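Local atomic coordinates of arginine 3rd transport system periplasmic binding protein (Legionella pneumophila subsp. pneumophila str. Philadelphia 1, PDB entry 3KZG), a protein that probably binds arginine or related amino acids in the periplasm and delivers them to an ABC-type transporter for uptake. Residues N91-T96 with Y180-K185; K111-R116 with R130-I135; T119-Q124 with A154-Y159. All blocks are in the same frame, centred on the assembly; numbering follows the deposited sequence.

Contact 1 of 3, residues N91-T96 with Y180-K185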
loop_
_atom_site.group_PDB
_atom_site.type_symbol
_atom_site.label_atom_id
_atom_site.label_comp_id
_atom_site.label_asym_id
_atom_site.label_seq_id
_atom_site.Cartn_x
_atom_site.Cartn_y
_atom_site.Cartn_z
ATOM N N ASN A 91 -13.656 -2.691 -22.595
ATOM C CA ASN A 91 -13.876 -4.069 -23.025
ATOM C C ASN A 91 -15.350 -4.265 -23.349
ATOM O O ASN A 91 -16.208 -3.679 -22.699
ATOM C CB ASN A 91 -13.493 -5.067 -21.927
ATOM C CG ASN A 91 -12.053 -4.937 -21.489
ATOM O OD1 ASN A 91 -11.749 -4.252 -20.515
ATOM N ND2 ASN A 91 -11.158 -5.589 -22.211
ATOM N N SER A 92 -15.635 -5.084 -24.352
ATOM C CA SER A 92 -17.014 -5.377 -24.723
ATOM C C SER A 92 -17.360 -6.738 -24.121
ATOM O O SER A 92 -16.472 -7.463 -23.657
ATOM C CB SER A 92 -17.175 -5.410 -26.247
ATOM O OG SER A 92 -16.470 -6.484 -26.832
ATOM N N GLN A 93 -18.643 -7.086 -24.125
ATOM C CA GLN A 93 -19.084 -8.356 -23.553
ATOM C C GLN A 93 -20.400 -8.829 -24.154
ATOM O O GLN A 93 -21.343 -8.050 -24.287
ATOM C CB GLN A 93 -19.243 -8.201 -22.034
ATOM C CG GLN A 93 -19.874 -9.401 -21.316
ATOM C CD GLN A 93 -18.951 -10.607 -21.244
ATOM O OE1 GLN A 93 -17.864 -10.534 -20.676
ATOM N NE2 GLN A 93 -19.384 -11.724 -21.820
ATOM N N TYR A 94 -20.463 -10.103 -24.528
ATOM C CA TYR A 94 -21.693 -10.657 -25.081
ATOM C C TYR A 94 -22.580 -11.088 -23.917
ATOM O O TYR A 94 -22.112 -11.720 -22.964
ATOM C CB TYR A 94 -21.402 -11.858 -25.991
ATOM C CG TYR A 94 -20.965 -11.484 -27.395
ATOM C CD1 TYR A 94 -21.891 -11.042 -28.345
ATOM C CD2 TYR A 94 -19.623 -11.566 -27.773
ATOM C CE1 TYR A 94 -21.491 -10.691 -29.636
ATOM C CE2 TYR A 94 -19.212 -11.220 -29.060
ATOM C CZ TYR A 94 -20.151 -10.783 -29.987
ATOM O OH TYR A 94 -19.745 -10.441 -31.265
ATOM N N ILE A 95 -23.855 -10.720 -23.993
ATOM C CA ILE A 95 -24.827 -11.058 -22.962
ATOM C C ILE A 95 -26.112 -11.530 -23.636
ATOM O O ILE A 95 -26.452 -11.072 -24.723
ATOM C CB ILE A 95 -25.117 -9.835 -22.059
ATOM C CG1 ILE A 95 -26.095 -10.224 -20.948
ATOM C CG2 ILE A 95 -25.675 -8.679 -22.896
ATOM C CD1 ILE A 95 -26.282 -9.149 -19.908
ATOM N N THR A 96 -26.808 -12.468 -23.002
ATOM C CA THR A 96 -28.061 -12.996 -23.544
ATOM C C THR A 96 -28.948 -13.418 -22.373
ATOM O O THR A 96 -28.535 -13.325 -21.222
ATOM C CB THR A 96 -27.803 -14.209 -24.471
ATOM O OG1 THR A 96 -29.008 -14.545 -25.169
ATOM C CG2 THR A 96 -27.334 -15.417 -23.668
ATOM N N TYR A 180 -30.216 -12.784 -17.018
ATOM C CA TYR A 180 -29.144 -12.748 -18.009
ATOM C C TYR A 180 -27.973 -13.670 -17.680
ATOM O O TYR A 180 -27.827 -14.142 -16.551
ATOM C CB TYR A 180 -28.601 -11.317 -18.136
ATOM C CG TYR A 180 -29.639 -10.282 -18.490
ATOM C CD1 TYR A 180 -30.216 -10.247 -19.763
ATOM C CD2 TYR A 180 -30.053 -9.337 -17.552
ATOM C CE1 TYR A 180 -31.183 -9.294 -20.090
ATOM C CE2 TYR A 180 -31.015 -8.384 -17.864
ATOM C CZ TYR A 180 -31.576 -8.366 -19.135
ATOM O OH TYR A 180 -32.520 -7.409 -19.447
ATOM N N LYS A 181 -27.146 -13.915 -18.691
ATOM C CA LYS A 181 -25.938 -14.720 -18.554
ATOM C C LYS A 181 -24.932 -14.198 -19.584
ATOM O O LYS A 181 -25.309 -13.810 -20.696
ATOM C CB LYS A 181 -26.211 -16.217 -18.786
ATOM C CG LYS A 181 -26.651 -16.596 -20.189
ATOM C CD LYS A 181 -26.679 -18.112 -20.349
ATOM C CE LYS A 181 -27.251 -18.529 -21.691
ATOM N NZ LYS A 181 -27.317 -20.012 -21.828
ATOM N N LEU A 182 -23.660 -14.173 -19.202
ATOM C CA LEU A 182 -22.604 -13.691 -20.082
ATOM C C LEU A 182 -22.099 -14.815 -20.974
ATOM O O LEU A 182 -22.002 -15.968 -20.550
ATOM C CB LEU A 182 -21.443 -13.131 -19.256
ATOM C CG LEU A 182 -21.770 -12.159 -18.122
ATOM C CD1 LEU A 182 -20.470 -11.636 -17.524
ATOM C CD2 LEU A 182 -22.624 -11.007 -18.636
ATOM N N ILE A 183 -21.767 -14.470 -22.212
ATOM C CA ILE A 183 -21.274 -15.444 -23.175
ATOM C C ILE A 183 -19.819 -15.130 -23.521
ATOM O O ILE A 183 -19.523 -14.072 -24.081
ATOM C CB ILE A 183 -22.124 -15.411 -24.463
ATOM C CG1 ILE A 183 -23.608 -15.571 -24.108
ATOM C CG2 ILE A 183 -21.681 -16.517 -25.414
ATOM C CD1 ILE A 183 -23.937 -16.864 -23.373
ATOM N N GLY A 184 -18.919 -16.050 -23.177
ATOM C CA GLY A 184 -17.504 -15.851 -23.449
ATOM C C GLY A 184 -16.894 -14.846 -22.493
ATOM O O GLY A 184 -17.601 -14.275 -21.667
ATOM N N LYS A 185 -15.585 -14.631 -22.589
ATOM C CA LYS A 185 -14.902 -13.671 -21.721
ATOM C C LYS A 185 -15.069 -12.266 -22.310
ATOM O O LYS A 185 -15.551 -12.115 -23.431
ATOM C CB LYS A 185 -13.412 -14.009 -21.636
ATOM C CG LYS A 185 -13.124 -15.478 -21.374
ATOM C CD LYS A 185 -11.646 -15.807 -21.565
ATOM C CE LYS A 185 -11.413 -17.316 -21.513
ATOM N NZ LYS A 185 -9.987 -17.671 -21.768
HETATM O O HOH W 1 -17.958 -11.738 -24.694
#
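Q93 reaches across to the corner of the neighbouring strand, where its NE2 donates to G184 O at 3.1 Å. Its CG stands anti to the backbone N (chi1 172°), and a bend at chi2 folds the amide back over L182, whose CB lies 3.6 Å from NE2. NE2 also donates to Y94 O, with both acceptors close to the amide plane, which fixes the rotation of the group. I183 N reaches Y94 O from the opposite face of that carbonyl at 2.9 Å, so two donors grip one buried oxygen. Further along, T96 and K181 exchange two backbone bonds, N to O and O to N. This antiparallel pairing places strand 180-188 at the edge, within this chain, of the five-stranded sheet of the second lobe in the periplasmic binding protein fold. On the face bearing I95 and L182, I95 CD1 reaches Y180 CB at 3.6 Å; on the other, T96 CG2 touches both K181 CE and I183 CD1. At G184 and K185 the chain turns a corner, and a water takes over, accepting from Y94 N and donating to I183 O and K185 O. Four side chains find polar partners outside the segments: Y94 OH E128, T96 OG1 D153, Y180 OH E169 and K181 NZ S100 O.

Contact 2 of 3, residues K111-R116 with R130-I135; sequences KKIGVR and RNNQVI
I113 sits between two carbonyl-to-amide links to the parallel partner strand: its N donates to Q133 O at 2.8 Å, and its O accepts from I135 N at 2.9 Å. V115 N then continues the pairing to I135 O, so the bonds from I113 to V115 are shorter than the weak one at K111. Between these bonds lie CA-H...O contacts such as V134 CA to I113 O (3.4 Å). G114, with no side chain, pairs with I135, while V115 CB meets V134 CG1 at 4.0 Å; that branch of V134 is anti to its backbone N (chi1 -178°) and leans over I113 O to reach V115. Toward the start of the strands the contact slackens. Q133 N to K111 O is a weak bond of 3.3 Å, and N132 lies beside K111 in a loop. K112 and Q133 run side by side, pointing the same way, in the more exposed part of the contact, with the lysine chain bent at its last two torsions. The strands belong to a beta-alpha-beta unit whose helix, 121-127, crosses over the face bearing I113 and V134: V125 meets I113 and N132, L126 meets V134, and Y121 meets V115. Along its other edge, strand 112-116 pairs with 154-158 through backbone bonds from G114 to A154 and L156, leaving 133-137 outermost within this chain.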
loop_
_atom_site.group_PDB
_atom_site.type_symbol
_atom_site.label_atom_id
_atom_site.label_comp_id
_atom_site.label_asym_id
_atom_site.label_seq_id
_atom_site.Cartn_x
_atom_site.Cartn_y
_atom_site.Cartn_z
ATOM N N LYS A 111 -26.102 -15.946 -35.392
ATOM C CA LYS A 111 -27.083 -15.259 -34.555
ATOM C C LYS A 111 -27.246 -13.776 -34.865
ATOM O O LYS A 111 -26.371 -13.150 -35.475
ATOM C CB LYS A 111 -26.715 -15.416 -33.076
ATOM C CG LYS A 111 -26.400 -16.836 -32.651
ATOM C CD LYS A 111 -27.514 -17.801 -33.020
ATOM C CE LYS A 111 -27.140 -19.225 -32.639
ATOM N NZ LYS A 111 -28.069 -20.210 -33.251
ATOM N N LYS A 112 -28.381 -13.223 -34.446
ATOM C CA LYS A 112 -28.671 -11.807 -34.637
ATOM C C LYS A 112 -28.185 -11.125 -33.361
ATOM O O LYS A 112 -28.581 -11.509 -32.256
ATOM C CB LYS A 112 -30.176 -11.589 -34.804
ATOM C CG LYS A 112 -30.810 -12.441 -35.892
ATOM C CD LYS A 112 -32.327 -12.278 -35.904
ATOM C CE LYS A 112 -32.725 -10.871 -36.309
ATOM N NZ LYS A 112 -32.336 -10.586 -37.717
ATOM N N ILE A 113 -27.331 -10.118 -33.518
ATOM C CA ILE A 113 -26.756 -9.413 -32.377
ATOM C C ILE A 113 -27.214 -7.966 -32.245
ATOM O O ILE A 113 -27.146 -7.196 -33.200
ATOM C CB ILE A 113 -25.208 -9.398 -32.456
ATOM C CG1 ILE A 113 -24.674 -10.794 -32.811
ATOM C CG2 ILE A 113 -24.631 -8.915 -31.137
ATOM C CD1 ILE A 113 -24.977 -11.869 -31.778
ATOM N N GLY A 114 -27.664 -7.597 -31.050
ATOM C CA GLY A 114 -28.091 -6.231 -30.815
ATOM C C GLY A 114 -26.889 -5.385 -30.438
ATOM O O GLY A 114 -25.978 -5.859 -29.756
ATOM N N VAL A 115 -26.878 -4.133 -30.881
ATOM C CA VAL A 115 -25.778 -3.222 -30.589
ATOM C C VAL A 115 -26.301 -1.801 -30.397
ATOM O O VAL A 115 -27.315 -1.426 -30.984
ATOM C CB VAL A 115 -24.731 -3.248 -31.737
ATOM C CG1 VAL A 115 -23.903 -1.985 -31.728
ATOM C CG2 VAL A 115 -23.824 -4.469 -31.583
ATOM N N ARG A 116 -25.614 -1.019 -29.568
ATOM C CA ARG A 116 -26.009 0.362 -29.302
ATOM C C ARG A 116 -25.502 1.253 -30.436
ATOM O O ARG A 116 -24.294 1.368 -30.654
ATOM C CB ARG A 116 -25.412 0.833 -27.973
ATOM C CG ARG A 116 -25.948 2.164 -27.451
ATOM C CD ARG A 116 -25.148 2.616 -26.238
ATOM N NE ARG A 116 -25.797 3.693 -25.497
ATOM C CZ ARG A 116 -25.260 4.317 -24.454
ATOM N NH1 ARG A 116 -24.049 3.978 -24.022
ATOM N NH2 ARG A 116 -25.943 5.265 -23.826
ATOM N N ARG A 130 -18.515 -14.484 -38.350
ATOM C CA ARG A 130 -19.174 -15.705 -37.909
ATOM C C ARG A 130 -20.638 -15.649 -38.331
ATOM O O ARG A 130 -21.534 -16.038 -37.581
ATOM C CB ARG A 130 -19.061 -15.849 -36.391
ATOM C CG ARG A 130 -18.987 -14.519 -35.675
ATOM C CD ARG A 130 -18.947 -14.673 -34.163
ATOM N NE ARG A 130 -17.851 -15.526 -33.719
ATOM C CZ ARG A 130 -17.500 -15.681 -32.449
ATOM N NH1 ARG A 130 -18.161 -15.031 -31.500
ATOM N NH2 ARG A 130 -16.501 -16.491 -32.125
ATOM N N ASN A 131 -20.862 -15.150 -39.546
ATOM C CA ASN A 131 -22.196 -15.024 -40.124
ATOM C C ASN A 131 -23.226 -14.476 -39.147
ATOM O O ASN A 131 -24.181 -15.156 -38.774
ATOM C CB ASN A 131 -22.662 -16.373 -40.678
ATOM C CG ASN A 131 -24.094 -16.331 -41.180
ATOM O OD1 ASN A 131 -24.534 -15.326 -41.744
ATOM N ND2 ASN A 131 -24.827 -17.425 -40.988
ATOM N N ASN A 132 -23.019 -13.229 -38.741
ATOM C CA ASN A 132 -23.922 -12.568 -37.816
ATOM C C ASN A 132 -24.595 -11.385 -38.477
ATOM O O ASN A 132 -24.065 -10.796 -39.423
ATOM C CB ASN A 132 -23.176 -12.053 -36.588
ATOM C CG ASN A 132 -22.661 -13.165 -35.705
ATOM O OD1 ASN A 132 -23.429 -13.970 -35.183
ATOM N ND2 ASN A 132 -21.353 -13.208 -35.528
ATOM N N GLN A 133 -25.769 -11.043 -37.960
ATOM C CA GLN A 133 -26.529 -9.912 -38.448
ATOM C C GLN A 133 -26.628 -8.950 -37.276
ATOM O O GLN A 133 -26.904 -9.359 -36.148
ATOM C CB GLN A 133 -27.918 -10.362 -38.889
ATOM C CG GLN A 133 -28.757 -9.255 -39.492
ATOM C CD GLN A 133 -30.086 -9.764 -40.014
ATOM O OE1 GLN A 133 -30.133 -10.655 -40.865
ATOM N NE2 GLN A 133 -31.171 -9.199 -39.506
ATOM N N VAL A 134 -26.379 -7.673 -37.538
ATOM C CA VAL A 134 -26.425 -6.662 -36.498
ATOM C C VAL A 134 -27.706 -5.833 -36.531
ATOM O O VAL A 134 -28.151 -5.389 -37.590
ATOM C CB VAL A 134 -25.220 -5.694 -36.613
ATOM C CG1 VAL A 134 -25.259 -4.680 -35.478
ATOM C CG2 VAL A 134 -23.917 -6.473 -36.589
ATOM N N ILE A 135 -28.297 -5.639 -35.361
ATOM C CA ILE A 135 -29.506 -4.836 -35.236
ATOM C C ILE A 135 -29.091 -3.634 -34.398
ATOM O O ILE A 135 -28.681 -3.786 -33.244
ATOM C CB ILE A 135 -30.638 -5.613 -34.517
ATOM C CG1 ILE A 135 -31.096 -6.784 -35.387
ATOM C CG2 ILE A 135 -31.800 -4.688 -34.207
ATOM C CD1 ILE A 135 -31.724 -6.369 -36.703
#

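Contact 3 of 3, residues T119-Q124 with A154-Y159; sequences TPYARQ and ASLMDY
Y121 and D158 meet at about a right angle: the phenol hydroxyl at the tip of the ring donates to D158 OD1 over 2.5 Å. This oxygen lies at the ring edge, near the ring plane, whereas the hydroxyl approaches from above the carboxylate plane, 35° out of it; the two flat groups are turned 66° against each other. Y121 stands in the first turn of helix 121-127, right after P120 at the N-cap position, and its CG is anti to the carbonyl carbon (chi1 -63°), which aims the ring at strand 154-158. On its way the ring passes along the strand backbone, with CD2 3.7 Å from L156 O and CE2 3.8 Å from the backbone C of M157, a selenomethionine. One turn on, Q124 crosses L156 at about a right angle. Its extended chain lays the amide against one methyl, CD2, which is 3.6 Å from NE2 and 3.7 Å from CD. L156 CD2 also approaches Y121 CB at 4.2 Å, wedged between the two helix residues. The polar end of Q124 has its partner in S92, whose OG bonds to OE1, so the amide is tied to the next strand of the sheet while its flank packs on leucine. The helix thus docks on the central part of the alpha/beta sheet of the second lobe. D158, at the N-cap position of helix 159-166, makes no capping bond there; its OD2 instead bonds to N13, on a strand of the first lobe's sheet. With the phenol on one oxygen and N13 on the other, the buried carboxylate is pinned in rotation, and such donors would be expected to favour its ionised form where the two lobes meet.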
loop_
_atom_site.group_PDB
_atom_site.type_symbol
_atom_site.label_atom_id
_atom_site.label_comp_id
_atom_site.label_asym_id
_atom_site.label_seq_id
_atom_site.Cartn_x
_atom_site.Cartn_y
_atom_site.Cartn_z
ATOM N N THR A 119 -21.750 3.143 -31.259
ATOM C CA THR A 119 -20.567 2.486 -30.707
ATOM C C THR A 119 -19.850 1.713 -31.805
ATOM O O THR A 119 -20.380 1.531 -32.898
ATOM C CB THR A 119 -20.925 1.466 -29.593
ATOM O OG1 THR A 119 -21.669 0.377 -30.158
ATOM C CG2 THR A 119 -21.730 2.123 -28.494
ATOM N N PRO A 120 -18.622 1.252 -31.526
ATOM C CA PRO A 120 -17.864 0.494 -32.522
ATOM C C PRO A 120 -18.204 -0.993 -32.440
ATOM O O PRO A 120 -17.543 -1.825 -33.063
ATOM C CB PRO A 120 -16.423 0.780 -32.131
ATOM C CG PRO A 120 -16.507 0.792 -30.636
ATOM C CD PRO A 120 -17.772 1.599 -30.372
ATOM N N TYR A 121 -19.252 -1.319 -31.686
ATOM C CA TYR A 121 -19.646 -2.711 -31.500
ATOM C C TYR A 121 -20.185 -3.434 -32.736
ATOM O O TYR A 121 -19.957 -4.637 -32.906
ATOM C CB TYR A 121 -20.624 -2.818 -30.328
ATOM C CG TYR A 121 -19.996 -2.389 -29.011
ATOM C CD1 TYR A 121 -18.655 -2.680 -28.731
ATOM C CD2 TYR A 121 -20.738 -1.718 -28.039
ATOM C CE1 TYR A 121 -18.072 -2.316 -27.521
ATOM C CE2 TYR A 121 -20.161 -1.349 -26.820
ATOM C CZ TYR A 121 -18.828 -1.654 -26.572
ATOM O OH TYR A 121 -18.243 -1.296 -25.384
ATOM N N ALA A 122 -20.888 -2.715 -33.603
ATOM C CA ALA A 122 -21.397 -3.333 -34.818
ATOM C C ALA A 122 -20.187 -3.809 -35.612
ATOM O O ALA A 122 -20.160 -4.926 -36.140
ATOM C CB ALA A 122 -22.186 -2.317 -35.638
ATOM N N ARG A 123 -19.182 -2.945 -35.693
ATOM C CA ARG A 123 -17.962 -3.263 -36.420
ATOM C C ARG A 123 -17.238 -4.452 -35.795
ATOM O O ARG A 123 -16.694 -5.297 -36.505
ATOM C CB ARG A 123 -17.043 -2.038 -36.449
ATOM C CG ARG A 123 -15.770 -2.237 -37.252
ATOM C CD ARG A 123 -14.971 -0.945 -37.337
ATOM N NE ARG A 123 -15.701 0.105 -38.043
ATOM C CZ ARG A 123 -16.042 0.051 -39.328
ATOM N NH1 ARG A 123 -15.722 -1.007 -40.065
ATOM N NH2 ARG A 123 -16.704 1.059 -39.882
ATOM N N GLN A 124 -17.243 -4.529 -34.468
ATOM C CA GLN A 124 -16.580 -5.631 -33.777
ATOM C C GLN A 124 -17.260 -6.956 -34.103
ATOM O O GLN A 124 -16.601 -7.959 -34.374
ATOM C CB GLN A 124 -16.610 -5.417 -32.266
ATOM C CG GLN A 124 -15.719 -6.389 -31.514
ATOM C CD GLN A 124 -16.023 -6.444 -30.036
ATOM O OE1 GLN A 124 -16.158 -5.415 -29.377
ATOM N NE2 GLN A 124 -16.125 -7.655 -29.500
ATOM N N ALA A 154 -28.748 -12.115 -28.921
ATOM C CA ALA A 154 -27.828 -11.652 -27.897
ATOM C C ALA A 154 -27.472 -10.198 -28.164
ATOM O O ALA A 154 -27.857 -9.628 -29.186
ATOM C CB ALA A 154 -26.563 -12.503 -27.907
ATOM N N SER A 155 -26.721 -9.620 -27.241
ATOM C CA SER A 155 -26.303 -8.234 -27.334
ATOM C C SER A 155 -24.828 -8.078 -26.959
ATOM O O SER A 155 -24.332 -8.762 -26.063
ATOM C CB SER A 155 -27.174 -7.385 -26.401
ATOM O OG SER A 155 -26.681 -6.064 -26.292
ATOM N N LEU A 156 -24.132 -7.191 -27.666
ATOM C CA LEU A 156 -22.729 -6.904 -27.386
ATOM C C LEU A 156 -22.738 -5.472 -26.868
ATOM O O LEU A 156 -23.121 -4.549 -27.588
ATOM C CB LEU A 156 -21.879 -7.009 -28.667
ATOM C CG LEU A 156 -20.380 -6.704 -28.504
ATOM C CD1 LEU A 156 -19.779 -7.603 -27.429
ATOM C CD2 LEU A 156 -19.661 -6.914 -29.828
HETATM N N MSE A 157 -22.349 -5.304 -25.604
HETATM C CA MSE A 157 -22.321 -4.001 -24.948
HETATM C C MSE A 157 -21.077 -3.864 -24.073
HETATM O O MSE A 157 -20.230 -4.753 -24.056
HETATM C CB MSE A 157 -23.584 -3.824 -24.088
HETATM C CG MSE A 157 -23.751 -4.845 -22.958
HETATM SE SE MSE A 157 -25.435 -4.693 -21.972
HETATM C CE MSE A 157 -26.664 -5.306 -23.367
ATOM N N ASP A 158 -20.967 -2.746 -23.363
ATOM C CA ASP A 158 -19.832 -2.516 -22.476
ATOM C C ASP A 158 -19.785 -3.632 -21.424
ATOM O O ASP A 158 -20.827 -4.070 -20.920
ATOM C CB ASP A 158 -19.961 -1.162 -21.764
ATOM C CG ASP A 158 -20.104 0.012 -22.731
ATOM O OD1 ASP A 158 -19.235 0.186 -23.610
ATOM O OD2 ASP A 158 -21.087 0.771 -22.601
ATOM N N TYR A 159 -18.580 -4.084 -21.096
ATOM C CA TYR A 159 -18.388 -5.137 -20.105
ATOM C C TYR A 159 -19.006 -4.805 -18.740
ATOM O O TYR A 159 -19.743 -5.623 -18.182
ATOM C CB TYR A 159 -16.894 -5.433 -19.939
ATOM C CG TYR A 159 -16.589 -6.382 -18.800
ATOM C CD1 TYR A 159 -17.010 -7.712 -18.846
ATOM C CD2 TYR A 159 -15.915 -5.941 -17.662
ATOM C CE1 TYR A 159 -16.775 -8.583 -17.785
ATOM C CE2 TYR A 159 -15.673 -6.803 -16.589
ATOM C CZ TYR A 159 -16.107 -8.121 -16.659
ATOM O OH TYR A 159 -15.891 -8.976 -15.605
#

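In the fold
All three contacts share the five-stranded sheet of one lobe, ordered 133-137, 112-116, 154-158, 91-97, 180-188. Contacts 1 and 2 lie at its two edges, within this chain, one antiparallel and mostly buried, the other parallel and partly open to solvent at its lysine and glutamine. Contact 3 is buried and nearest the chain centre, and joins helix to sheet through side chains rather than backbone pairing. Its strand 154-158 lies between strands 112-116 and 91-97 of the other two contacts, with a probable hydrogen bond from Q93 N to M157 O on contact 1's side. Y94 CE1 against I113 CG2 brings contacts 1 and 2 together directly.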